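Local coordinates for protein glutathione S-transferase (Ceriporiopsis subvermispora, PDB 6J3E) that binds glutathione and, as a serine-type glutathione S-transferase, probably catalyses its conjugation to electrophilic substrates, at residues N3-Y8 with I74-T79. Numbering follows the deposited sequence.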
ATOM      1  N   ASN A   3      34.328   8.408 -15.576  1.00 85.23           N
ATOM      2  CA  ASN A   3      34.404   8.402 -14.116  1.00 81.10           C
ATOM      3  C   ASN A   3      33.061   8.663 -13.430  1.00 81.59           C
ATOM      4  O   ASN A   3      32.980   8.656 -12.204  1.00 86.17           O
ATOM      5  CB  ASN A   3      35.418   9.439 -13.634  1.00 87.56           C
ATOM      6  CG  ASN A   3      35.955   9.128 -12.242  1.00 89.21           C
ATOM      7  OD1 ASN A   3      35.572   9.759 -11.255  1.00 88.06           O
ATOM      8  ND2 ASN A   3      36.840   8.137 -12.159  1.00 96.78           N
ATOM      9  N   VAL A   4      32.010   8.906 -14.209  1.00 76.70           N
ATOM     10  CA  VAL A   4      30.716   9.268 -13.640  1.00 72.37           C
ATOM     11  C   VAL A   4      29.921   8.020 -13.279  1.00 71.20           C
ATOM     12  O   VAL A   4      30.351   6.894 -13.555  1.00 70.60           O
ATOM     13  CB  VAL A   4      29.918  10.138 -14.615  1.00 65.47           C
ATOM     14  CG1 VAL A   4      30.735  11.345 -15.021  1.00 69.05           C
ATOM     15  CG2 VAL A   4      29.538   9.311 -15.808  1.00 64.84           C
ATOM     16  N   ILE A   5      28.754   8.223 -12.654  1.00 71.14           N
ATOM     17  CA  ILE A   5      27.849   7.113 -12.348  1.00 68.94           C
ATOM     18  C   ILE A   5      27.583   6.292 -13.598  1.00 66.50           C
ATOM     19  O   ILE A   5      27.255   6.828 -14.663  1.00 65.33           O
ATOM     20  CB  ILE A   5      26.525   7.632 -11.778  1.00 67.29           C
ATOM     21  CG1 ILE A   5      26.744   8.267 -10.421  1.00 72.80           C
ATOM     22  CG2 ILE A   5      25.521   6.479 -11.610  1.00 61.88           C
ATOM     23  CD1 ILE A   5      26.704   7.252  -9.318  1.00 71.96           C
ATOM     24  N   GLN A   6      27.689   4.981 -13.465  1.00 62.31           N
ATOM     25  CA  GLN A   6      27.297   4.076 -14.524  1.00 67.01           C
ATOM     26  C   GLN A   6      25.883   3.580 -14.243  1.00 66.53           C
ATOM     27  O   GLN A   6      25.575   3.156 -13.121  1.00 62.89           O
ATOM     28  CB  GLN A   6      28.296   2.931 -14.628  1.00 67.44           C
ATOM     29  CG  GLN A   6      29.704   3.434 -14.850  1.00 65.80           C
ATOM     30  CD  GLN A   6      30.598   2.371 -15.425  1.00 78.34           C
ATOM     31  OE1 GLN A   6      31.050   2.475 -16.570  1.00 86.42           O
ATOM     32  NE2 GLN A   6      30.849   1.322 -14.639  1.00 74.67           N
ATOM     33  N   PHE A   7      25.019   3.666 -15.252  1.00 63.54           N
ATOM     34  CA  PHE A   7      23.588   3.410 -15.108  1.00 61.85           C
ATOM     35  C   PHE A   7      23.191   2.377 -16.143  1.00 58.60           C
ATOM     36  O   PHE A   7      23.230   2.659 -17.342  1.00 61.63           O
ATOM     37  CB  PHE A   7      22.782   4.694 -15.292  1.00 57.70           C
ATOM     38  CG  PHE A   7      21.298   4.479 -15.444  1.00 60.60           C
ATOM     39  CD1 PHE A   7      20.590   3.720 -14.529  1.00 61.37           C
ATOM     40  CD2 PHE A   7      20.599   5.089 -16.479  1.00 60.69           C
ATOM     41  CE1 PHE A   7      19.215   3.551 -14.665  1.00 60.71           C
ATOM     42  CE2 PHE A   7      19.235   4.924 -16.617  1.00 58.34           C
ATOM     43  CZ  PHE A   7      18.540   4.158 -15.707  1.00 58.47           C
ATOM     44  N   TYR A   8      22.795   1.196 -15.688  1.00 57.62           N
ATOM     45  CA  TYR A   8      22.504   0.084 -16.583  1.00 58.09           C
ATOM     46  C   TYR A   8      21.013   0.030 -16.876  1.00 56.35           C
ATOM     47  O   TYR A   8      20.184   0.085 -15.960  1.00 56.53           O
ATOM     48  CB  TYR A   8      23.009  -1.228 -15.985  1.00 56.33           C
ATOM     49  CG  TYR A   8      24.519  -1.200 -15.772  1.00 63.85           C
ATOM     50  CD1 TYR A   8      25.082  -0.543 -14.675  1.00 64.18           C
ATOM     51  CD2 TYR A   8      25.384  -1.809 -16.677  1.00 61.95           C
ATOM     52  CE1 TYR A   8      26.468  -0.498 -14.486  1.00 65.03           C
ATOM     53  CE2 TYR A   8      26.765  -1.774 -16.488  1.00 62.16           C
ATOM     54  CZ  TYR A   8      27.299  -1.119 -15.396  1.00 64.04           C
ATOM     55  OH  TYR A   8      28.661  -1.088 -15.220  1.00 64.16           O
ATOM     56  N   ILE A  74      22.920   0.752 -10.642  1.00 50.55           N
ATOM     57  CA  ILE A  74      23.942   1.774 -10.834  1.00 59.62           C
ATOM     58  C   ILE A  74      25.231   1.330 -10.157  1.00 59.67           C
ATOM     59  O   ILE A  74      25.211   0.657  -9.121  1.00 57.45           O
ATOM     60  CB  ILE A  74      23.525   3.169 -10.315  1.00 57.43           C
ATOM     61  CG1 ILE A  74      23.242   3.139  -8.814  1.00 52.25           C
ATOM     62  CG2 ILE A  74      22.356   3.705 -11.118  1.00 55.18           C
ATOM     63  CD1 ILE A  74      23.190   4.518  -8.198  1.00 51.26           C
ATOM     64  N   HIS A  75      26.363   1.701 -10.764  1.00 61.09           N
ATOM     65  CA  HIS A  75      27.665   1.606 -10.117  1.00 63.12           C
ATOM     66  C   HIS A  75      28.271   2.995 -10.012  1.00 63.47           C
ATOM     67  O   HIS A  75      28.375   3.715 -11.015  1.00 65.29           O
ATOM     68  CB  HIS A  75      28.645   0.685 -10.843  1.00 61.40           C
ATOM     69  CG  HIS A  75      30.013   0.719 -10.241  1.00 66.21           C
ATOM     70  ND1 HIS A  75      30.291   0.158  -9.014  1.00 64.91           N
ATOM     71  CD2 HIS A  75      31.162   1.304 -10.658  1.00 62.95           C
ATOM     72  CE1 HIS A  75      31.558   0.375  -8.710  1.00 63.73           C
ATOM     73  NE2 HIS A  75      32.111   1.062  -9.695  1.00 64.90           N
ATOM     74  N   ASP A  76      28.664   3.359  -8.791  1.00 65.27           N
ATOM     75  CA  ASP A  76      29.171   4.684  -8.451  1.00 65.60           C
ATOM     76  C   ASP A  76      30.666   4.568  -8.211  1.00 66.97           C
ATOM     77  O   ASP A  76      31.088   4.203  -7.102  1.00 66.05           O
ATOM     78  CB  ASP A  76      28.462   5.232  -7.208  1.00 60.65           C
ATOM     79  CG  ASP A  76      28.804   6.689  -6.935  1.00 66.86           C
ATOM     80  OD1 ASP A  76      29.526   7.285  -7.768  1.00 65.60           O
ATOM     81  OD2 ASP A  76      28.334   7.248  -5.913  1.00 64.11           O
ATOM     82  N   PRO A  77      31.507   4.832  -9.215  1.00 66.91           N
ATOM     83  CA  PRO A  77      32.954   4.699  -9.000  1.00 68.43           C
ATOM     84  C   PRO A  77      33.467   5.638  -7.920  1.00 70.22           C
ATOM     85  O   PRO A  77      34.429   5.299  -7.216  1.00 69.15           O
ATOM     86  CB  PRO A  77      33.541   5.010 -10.384  1.00 70.73           C
ATOM     87  CG  PRO A  77      32.524   5.877 -11.030  1.00 71.91           C
ATOM     88  CD  PRO A  77      31.194   5.397 -10.540  1.00 70.40           C
ATOM     89  N   SER A  78      32.818   6.795  -7.741  1.00 70.87           N
ATOM     90  CA  SER A  78      33.146   7.676  -6.623  1.00 66.99           C
ATOM     91  C   SER A  78      33.120   6.941  -5.288  1.00 67.22           C
ATOM     92  O   SER A  78      33.800   7.341  -4.341  1.00 62.16           O
ATOM     93  CB  SER A  78      32.166   8.848  -6.584  1.00 65.49           C
ATOM     94  OG  SER A  78      31.437   8.835  -5.367  1.00 63.96           O
ATOM     95  N   THR A  79      32.354   5.859  -5.192  1.00 70.11           N
ATOM     96  CA  THR A  79      32.211   5.142  -3.940  1.00 65.03           C
ATOM     97  C   THR A  79      32.561   3.672  -4.030  1.00 62.35           C
ATOM     98  O   THR A  79      32.774   3.043  -2.986  1.00 62.05           O
ATOM     99  CB  THR A  79      30.777   5.266  -3.420  1.00 68.59           C
ATOM    100  OG1 THR A  79      30.733   4.864  -2.054  1.00 74.42           O
ATOM    101  CG2 THR A  79      29.876   4.375  -4.199  1.00 60.36           C
TER
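Gln6 and His75 pair backbone to backbone where two antiparallel strands of the thioredoxin-like N-terminal domain run side by side. Strand 5-9 has strand 38-42 along its other edge, and strand 73-76 goes on to pair with strand 81-84, so this seam is the middle of the four-stranded sheet. Two hydrogen bonds close the pair: Gln6 N gives its proton to His75 O at 2.8 Å, nearly straight at 168° and in the carbonyl plane, and His75 N answers to Gln6 O at 2.9 Å.

Ile5 is the side chain to follow. From CB, the CG2 branch lies anti to the backbone N, comes up to His75 O and reaches Ile74 CB at 4.1 Å. The other branch leaves beside that N (chi1 -67°); its CG1 passes Asp76 OD1 at 4.0 Å, and CD1 ends against the Asp76 carboxylate. Cut back to an alanine, this position would probably leave a gap beside Ile74 and strip the apolar cover from the Asp76 carboxylate. That carboxylate is held from elsewhere, OD2 being hydrogen-bonded to the hydroxyls of Tyr92 and Tyr97.

Ile74, whose side chain also packs on helix 86-96, turns CG2 to Phe7 CD1 at 3.8 Å. Gln6 and His75 leave the sheet together on the other face, side by side, with amide and ring planes 69° apart; their polar ends are engaged by Lys39 and Thr82 respectively. Past the paired strands, Pro77 faces the first modelled residues, its CG 3.1 Å from Asn3 O and its CD 3.5 Å from Val4 O.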